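Local coordinates for protein dITP/XTP pyrophosphatase (PDB 4BNQ) that probably hydrolyses non-canonical purine nucleoside triphosphates such as XTP, dITP and ITP to monophosphate and diphosphate, clearing them from the nucleotide pool before they enter DNA or RNA, at residues Lys13-Phe17 / Ile65-Ser69; Ala49-Glu54 / Val118-Ser122; Ala113-Ile119 / Phe131-Gly137. All coordinates share one frame; numbering follows the deposited sequence.

Interaction 1 of 3, residues Lys13-Phe17 / Ile65-Ser69. With PO4 (phosphate ion), chain C.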
# COMPACT_ATOMS: atom_id res chain seq x y z
N LYS A 13 -10.27 2.61 -16.24
CA LYS A 13 -8.92 2.22 -15.85
C LYS A 13 -7.85 3.06 -16.54
O LYS A 13 -6.91 3.54 -15.88
CB LYS A 13 -8.67 0.74 -16.14
CG LYS A 13 -9.49 -0.23 -15.32
CD LYS A 13 -8.93 -1.63 -15.46
CE LYS A 13 -9.88 -2.69 -14.89
NZ LYS A 13 -9.43 -4.06 -15.29
N ILE A 14 -7.97 3.24 -17.85
CA ILE A 14 -7.00 4.05 -18.59
C ILE A 14 -6.93 5.47 -18.02
O ILE A 14 -5.84 6.00 -17.82
CB ILE A 14 -7.29 4.09 -20.11
CG1 ILE A 14 -6.61 2.93 -20.82
CG2 ILE A 14 -6.68 5.32 -20.75
CD1 ILE A 14 -7.09 1.63 -20.48
N ASN A 15 -8.07 6.06 -17.71
CA ASN A 15 -8.10 7.36 -17.07
C ASN A 15 -7.33 7.38 -15.75
O ASN A 15 -6.55 8.30 -15.51
CB ASN A 15 -9.54 7.82 -16.84
CG ASN A 15 -10.31 7.97 -18.15
OD1 ASN A 15 -9.72 8.29 -19.19
ND2 ASN A 15 -11.62 7.73 -18.10
N ASP A 16 -7.53 6.37 -14.91
CA ASP A 16 -6.82 6.31 -13.63
C ASP A 16 -5.34 6.20 -13.89
O ASP A 16 -4.54 6.78 -13.17
CB ASP A 16 -7.21 5.07 -12.84
CG ASP A 16 -8.54 5.19 -12.16
OD1 ASP A 16 -9.21 6.23 -12.33
OD2 ASP A 16 -8.93 4.23 -11.47
N PHE A 17 -4.98 5.42 -14.89
CA PHE A 17 -3.57 5.19 -15.15
C PHE A 17 -2.90 6.47 -15.62
O PHE A 17 -1.72 6.68 -15.36
CB PHE A 17 -3.38 4.07 -16.17
CG PHE A 17 -3.50 2.69 -15.57
CD1 PHE A 17 -2.61 2.27 -14.59
CD2 PHE A 17 -4.51 1.83 -15.97
CE1 PHE A 17 -2.73 1.00 -14.01
CE2 PHE A 17 -4.63 0.56 -15.39
CZ PHE A 17 -3.74 0.15 -14.42
N ILE A 65 1.38 -3.65 -19.86
CA ILE A 65 0.79 -4.06 -18.59
C ILE A 65 -0.71 -4.31 -18.75
O ILE A 65 -1.38 -3.70 -19.58
CB ILE A 65 1.00 -3.05 -17.46
CG1 ILE A 65 0.31 -1.72 -17.78
CG2 ILE A 65 2.48 -2.84 -17.21
CD1 ILE A 65 0.37 -0.71 -16.61
N ALA A 66 -1.24 -5.17 -17.90
CA ALA A 66 -2.67 -5.35 -17.85
C ALA A 66 -3.12 -5.27 -16.40
O ALA A 66 -2.29 -5.26 -15.49
CB ALA A 66 -3.08 -6.66 -18.47
N ASP A 67 -4.43 -5.20 -16.22
CA ASP A 67 -5.02 -4.93 -14.93
C ASP A 67 -6.26 -5.83 -14.79
O ASP A 67 -7.11 -5.86 -15.68
CB ASP A 67 -5.41 -3.45 -14.88
CG ASP A 67 -6.22 -3.07 -13.63
OD1 ASP A 67 -7.22 -3.74 -13.29
OD2 ASP A 67 -5.87 -2.06 -12.99
N ASP A 68 -6.34 -6.56 -13.69
CA ASP A 68 -7.60 -7.22 -13.36
C ASP A 68 -7.95 -6.92 -11.92
O ASP A 68 -7.21 -7.29 -11.01
CB ASP A 68 -7.54 -8.73 -13.61
CG ASP A 68 -8.93 -9.33 -13.77
OD1 ASP A 68 -9.55 -9.12 -14.83
OD2 ASP A 68 -9.41 -10.01 -12.84
N SER A 69 -9.07 -6.23 -11.73
CA SER A 69 -9.45 -5.71 -10.43
C SER A 69 -10.87 -6.14 -10.09
O SER A 69 -11.64 -6.50 -10.96
CB SER A 69 -9.38 -4.19 -10.43
OG SER A 69 -8.11 -3.70 -10.82
P PO4 C . -10.25 -5.06 -18.69
O1 PO4 C . -9.03 -4.40 -18.05
O2 PO4 C . -11.51 -4.56 -18.04
O3 PO4 C . -10.15 -6.56 -18.48
O4 PO4 C . -10.28 -4.77 -20.17
O HOH W 1 -10.86 -6.16 -14.36
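K13 and D67 meet because their first torsions swing each toward the other: CG of K13 stands anti to its own carbonyl carbon (chi1 -66°) and the chain runs extended to NZ, while CG of D67 lies opposite its backbone N (chi1 172°). The pair joins helix 11-20 to strand 64-73 of the long central sheet in the Ham1 fold, at the predicted nucleotide site. NZ of K13 makes a salt bridge of 3.0 Å to D67 OD1, coming from above the carboxylate plane, and a hydrogen bond of 3.0 Å to D67 O, again well out of the carbonyl plane. The same ammonium reaches O1 of a phosphate ion at 2.8 Å; the ion probably comes from the crystallisation liquor, yet its place is consistent with one for a substrate phosphate. A second donor fixes the carboxylate, since S69 OG gives a 2.6 Å hydrogen bond to the syn side of D67 OD1. The other oxygen, OD2, forms a salt bridge with R178, so that two positive groups and a hydroxyl hold this buried acid. F17 brings its ring up to D67 with the ring and carboxylate planes 80° apart; CZ of F17 comes within 3.4 Å of D67 OD2, and D67 CB lies at the ring edge.

Interaction 2 of 3, residues Ala49-Glu54 / Val118-Ser122. With PO4 (phosphate ion), chain C.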
# COMPACT_ATOMS: atom_id res chain seq x y z
N ALA A 49 -5.16 -11.13 -15.28
CA ALA A 49 -4.21 -10.09 -15.68
C ALA A 49 -3.08 -10.64 -16.56
O ALA A 49 -2.72 -10.05 -17.57
CB ALA A 49 -3.64 -9.40 -14.45
N ILE A 50 -2.51 -11.77 -16.16
CA ILE A 50 -1.47 -12.43 -16.93
C ILE A 50 -1.94 -12.77 -18.35
O ILE A 50 -1.22 -12.59 -19.33
CB ILE A 50 -0.99 -13.72 -16.23
CG1 ILE A 50 -0.21 -13.36 -14.95
CG2 ILE A 50 -0.13 -14.56 -17.17
CD1 ILE A 50 0.28 -14.58 -14.17
N LEU A 51 -3.17 -13.27 -18.46
CA LEU A 51 -3.68 -13.64 -19.77
C LEU A 51 -3.74 -12.38 -20.65
O LEU A 51 -3.39 -12.42 -21.83
CB LEU A 51 -5.07 -14.31 -19.66
CG LEU A 51 -5.15 -15.73 -19.07
CD1 LEU A 51 -6.60 -16.06 -18.68
CD2 LEU A 51 -4.65 -16.76 -20.06
N LYS A 52 -4.17 -11.27 -20.09
CA LYS A 52 -4.29 -10.06 -20.91
C LYS A 52 -2.93 -9.49 -21.30
O LYS A 52 -2.73 -9.18 -22.48
CB LYS A 52 -5.21 -9.01 -20.25
CG LYS A 52 -6.71 -9.43 -20.27
CD LYS A 52 -7.62 -8.45 -19.52
CE LYS A 52 -7.39 -8.52 -18.02
NZ LYS A 52 -8.47 -7.84 -17.25
N SER A 53 -2.00 -9.38 -20.35
CA SER A 53 -0.71 -8.77 -20.66
C SER A 53 0.10 -9.63 -21.63
O SER A 53 0.70 -9.11 -22.57
CB SER A 53 0.11 -8.50 -19.39
OG SER A 53 0.37 -9.71 -18.72
N GLU A 54 0.12 -10.94 -21.40
CA GLU A 54 0.85 -11.84 -22.29
C GLU A 54 0.29 -11.82 -23.71
O GLU A 54 1.04 -11.83 -24.69
CB GLU A 54 0.94 -13.25 -21.70
CG GLU A 54 1.89 -13.27 -20.52
CD GLU A 54 2.16 -14.65 -19.95
OE1 GLU A 54 1.46 -15.62 -20.33
OE2 GLU A 54 3.07 -14.75 -19.09
N VAL A 118 -4.71 -6.26 -9.33
CA VAL A 118 -3.49 -6.93 -9.73
C VAL A 118 -3.02 -6.44 -11.10
O VAL A 118 -3.76 -6.51 -12.07
CB VAL A 118 -3.65 -8.45 -9.80
CG1 VAL A 118 -2.37 -9.08 -10.35
CG2 VAL A 118 -3.99 -9.01 -8.42
N ILE A 119 -1.79 -5.93 -11.14
CA ILE A 119 -1.17 -5.45 -12.37
C ILE A 119 -0.16 -6.50 -12.82
O ILE A 119 0.69 -6.90 -12.03
CB ILE A 119 -0.39 -4.15 -12.10
CG1 ILE A 119 -1.34 -3.03 -11.65
CG2 ILE A 119 0.39 -3.68 -13.33
CD1 ILE A 119 -2.29 -2.52 -12.73
N SER A 120 -0.23 -6.96 -14.07
CA SER A 120 0.84 -7.81 -14.58
C SER A 120 1.62 -7.15 -15.71
O SER A 120 1.03 -6.53 -16.60
CB SER A 120 0.32 -9.18 -15.02
OG SER A 120 -0.43 -9.05 -16.20
N MET A 121 2.95 -7.28 -15.67
CA MET A 121 3.79 -6.75 -16.74
C MET A 121 4.34 -7.90 -17.58
O MET A 121 4.84 -8.89 -17.04
CB MET A 121 4.94 -5.92 -16.16
CG MET A 121 5.90 -5.34 -17.20
SD MET A 121 7.13 -4.19 -16.48
CE MET A 121 6.48 -2.73 -17.21
N SER A 122 4.24 -7.77 -18.89
CA SER A 122 4.73 -8.81 -19.77
C SER A 122 5.45 -8.19 -20.94
O SER A 122 5.16 -7.05 -21.32
CB SER A 122 3.59 -9.68 -20.28
OG SER A 122 2.89 -10.23 -19.18
P PO4 C . -10.25 -5.06 -18.69
O1 PO4 C . -9.03 -4.40 -18.05
O2 PO4 C . -11.51 -4.56 -18.04
O3 PO4 C . -10.15 -6.56 -18.48
O4 PO4 C . -10.28 -4.77 -20.17
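S53 meets S120 and S122 in a small cluster of hydroxyls, by which helix 45-60 is seated on strand 112-123. Its side chain can be followed outward from the helix. CB already touches both strand serines, lying 3.3 Å from S120 OG and equally near S122 OG. OG, placed between the backbone N and the carbonyl carbon (chi1 61°), is then gripped by two hydrogen bonds across the contact: one of 2.7 Å to S120 OG and one of 2.6 Å to S122 OG. Either partner could be the donor in each. Because S120 and S122 are two residues apart on an extended strand, their side chains emerge on the same face, and one helix hydroxyl serves both. The chain of polar atoms goes further at each end. S120 OG lies 2.8 Å from A49 O, a weak and unsettled bond, since the same proton could go to S53 OG instead. S122 OG is also hydrogen-bonded to T128 on the adjoining strand. T128 holds OE2 of E54 as well, while CG of E54 rests 3.5 Å from S122 OG. The buried serine hydroxyls thus lie within bonding reach of one another. Toward the start of the strand segment CB of A49 makes an apolar contact with V118 CG1 at 4.3 Å. K52 leaves this interface, its chain bending at chi3 (-70°) to send NZ to a salt bridge with D68, the predicted proton acceptor, and toward the phosphate ion, where the modelled approach is too short to be taken literally. The helix and strand axes run 33° apart, 7.4 Å at their closest, a small separation suited to alanine and serine at the interface. This is helix-on-sheet packing beside the predicted active site of a Ham1-family pyrophosphatase.

Interaction 3 of 3, residues Ala113-Ile119 / Phe131-Gly137. With PO4 (phosphate ion), chain E.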
# COMPACT_ATOMS: atom_id res chain seq x y z
N ALA A 113 -15.79 -4.20 2.89
CA ALA A 113 -15.43 -4.68 1.57
C ALA A 113 -14.03 -4.19 1.28
O ALA A 113 -13.48 -3.37 2.01
CB ALA A 113 -16.40 -4.17 0.51
N GLN A 114 -13.46 -4.69 0.19
CA GLN A 114 -12.09 -4.38 -0.15
C GLN A 114 -12.00 -4.29 -1.66
O GLN A 114 -12.60 -5.10 -2.37
CB GLN A 114 -11.21 -5.52 0.36
CG GLN A 114 -9.73 -5.36 0.19
CD GLN A 114 -8.99 -6.63 0.54
OE1 GLN A 114 -9.37 -7.72 0.09
NE2 GLN A 114 -7.95 -6.52 1.36
N PHE A 115 -11.26 -3.30 -2.16
CA PHE A 115 -11.00 -3.22 -3.59
C PHE A 115 -9.64 -3.85 -3.84
O PHE A 115 -8.68 -3.58 -3.11
CB PHE A 115 -10.92 -1.78 -4.05
CG PHE A 115 -12.14 -1.29 -4.75
CD1 PHE A 115 -12.83 -2.10 -5.62
CD2 PHE A 115 -12.60 0.01 -4.56
CE1 PHE A 115 -13.96 -1.63 -6.28
CE2 PHE A 115 -13.73 0.47 -5.20
CZ PHE A 115 -14.40 -0.35 -6.05
N VAL A 116 -9.56 -4.68 -4.87
CA VAL A 116 -8.33 -5.39 -5.17
C VAL A 116 -7.87 -5.11 -6.60
O VAL A 116 -8.68 -5.09 -7.51
CB VAL A 116 -8.51 -6.91 -4.94
CG1 VAL A 116 -7.25 -7.66 -5.33
CG2 VAL A 116 -8.84 -7.18 -3.46
N CYS A 117 -6.58 -4.84 -6.78
CA CYS A 117 -6.03 -4.63 -8.12
C CYS A 117 -4.73 -5.40 -8.31
O CYS A 117 -3.77 -5.22 -7.54
CB CYS A 117 -5.75 -3.15 -8.37
SG CYS A 117 -4.72 -2.91 -9.87
N VAL A 118 -4.71 -6.26 -9.33
CA VAL A 118 -3.49 -6.93 -9.73
C VAL A 118 -3.02 -6.44 -11.10
O VAL A 118 -3.76 -6.51 -12.07
CB VAL A 118 -3.65 -8.45 -9.80
CG1 VAL A 118 -2.37 -9.08 -10.35
CG2 VAL A 118 -3.99 -9.01 -8.42
N ILE A 119 -1.79 -5.93 -11.14
CA ILE A 119 -1.17 -5.45 -12.37
C ILE A 119 -0.16 -6.50 -12.82
O ILE A 119 0.69 -6.90 -12.03
CB ILE A 119 -0.39 -4.15 -12.10
CG1 ILE A 119 -1.34 -3.03 -11.65
CG2 ILE A 119 0.39 -3.68 -13.33
CD1 ILE A 119 -2.29 -2.52 -12.73
N PHE A 131 1.83 -7.63 -9.64
CA PHE A 131 1.84 -6.79 -8.44
C PHE A 131 0.42 -6.52 -7.93
O PHE A 131 -0.46 -6.14 -8.71
CB PHE A 131 2.51 -5.46 -8.74
CG PHE A 131 3.84 -5.59 -9.43
CD1 PHE A 131 3.92 -5.72 -10.81
CD2 PHE A 131 5.01 -5.57 -8.70
CE1 PHE A 131 5.15 -5.83 -11.44
CE2 PHE A 131 6.24 -5.68 -9.33
CZ PHE A 131 6.31 -5.81 -10.69
N LYS A 132 0.21 -6.69 -6.63
CA LYS A 132 -1.14 -6.57 -6.06
C LYS A 132 -1.30 -5.35 -5.14
O LYS A 132 -0.47 -5.12 -4.26
CB LYS A 132 -1.50 -7.85 -5.30
CG LYS A 132 -2.82 -7.78 -4.56
CD LYS A 132 -3.50 -9.15 -4.42
CE LYS A 132 -2.74 -10.09 -3.49
NZ LYS A 132 -3.47 -11.39 -3.30
N GLY A 133 -2.36 -4.58 -5.35
CA GLY A 133 -2.71 -3.49 -4.45
C GLY A 133 -4.12 -3.67 -3.89
O GLY A 133 -4.98 -4.30 -4.54
N THR A 134 -4.36 -3.17 -2.69
CA THR A 134 -5.71 -3.20 -2.10
C THR A 134 -6.06 -1.90 -1.37
O THR A 134 -5.18 -1.15 -0.93
CB THR A 134 -5.89 -4.38 -1.11
OG1 THR A 134 -5.12 -4.13 0.07
CG2 THR A 134 -5.46 -5.70 -1.73
N VAL A 135 -7.35 -1.64 -1.23
CA VAL A 135 -7.80 -0.56 -0.36
C VAL A 135 -9.09 -0.99 0.34
O VAL A 135 -9.96 -1.60 -0.27
CB VAL A 135 -7.95 0.79 -1.10
CG1 VAL A 135 -9.11 0.77 -2.09
CG2 VAL A 135 -8.08 1.95 -0.11
N SER A 136 -9.20 -0.69 1.63
CA SER A 136 -10.35 -1.13 2.40
C SER A 136 -11.42 -0.05 2.44
O SER A 136 -11.13 1.14 2.30
CB SER A 136 -9.94 -1.49 3.82
OG SER A 136 -9.49 -0.35 4.53
N GLY A 137 -12.66 -0.48 2.66
CA GLY A 137 -13.79 0.41 2.79
C GLY A 137 -15.05 -0.35 3.19
O GLY A 137 -14.98 -1.48 3.68
P PO4 E . -6.20 0.89 4.29
O1 PO4 E . -4.85 1.00 4.97
O2 PO4 E . -7.14 0.16 5.23
O3 PO4 E . -6.11 0.12 3.00
O4 PO4 E . -6.72 2.29 4.02
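The ring of F115 offers its edge to V135, whose CG1 lies near the ring plane, and F131 likewise turns an edge to I119, with CD1 at 3.6 Å from I119 O. Elsewhere F115 stacks with F155 and H177, while F131 meets F188 edge-to-face. The nearest side-chain touch of F115 on V135 is made by its CB, 3.7 Å from V135 CG1. The two backbones form an antiparallel hairpin. F115 with V135, C117 with G133 and I119 with F131 are hydrogen-bonded pairs. G133 N reaches C117 O at 2.7 Å, and the bond from V135 N to F115 O is longer, at 3.0 Å. The pairs between them belong to the other face: V116 and T134 stand abreast there, their CG2 atoms 4.1 Å apart. K132 lays CD against V116 CG1 and V118 CG2; the bend at chi3 (68°) then turns CE and NZ off. Near the far end S136 OG binds O2 of a second phosphate ion, which is also held by S136 of the second subunit, thus lying at the dimer interface. The hairpin continues the sheet from strand 64-73; helix 177-191 packs on the face of C117, I119 and F131, and F45 of helix 45-60 covers V116 and V118 on the other.

Overall arrangement
From the N terminus, helix 11-20 comes first, and interaction 1 closes a loop of 47 residues when strand 64-73 returns to it. Helix 45-60 lies within that loop, and its contact described here comes later, at strand 112-123, so interactions 1 and 2 cross along the chain. Interaction 3 is the short-range closure, a hairpin between strands 112-123 and 126-139; it follows interaction 1 in series and shares V118 and I119 with interaction 2. Strands 64-73 and 112-123 are neighbours in one sheet, which unites all three. K52 links the first two directly, through D67, D68 and their common phosphate ion, while D68 N probably bonds to V118 O between interactions 1 and 3.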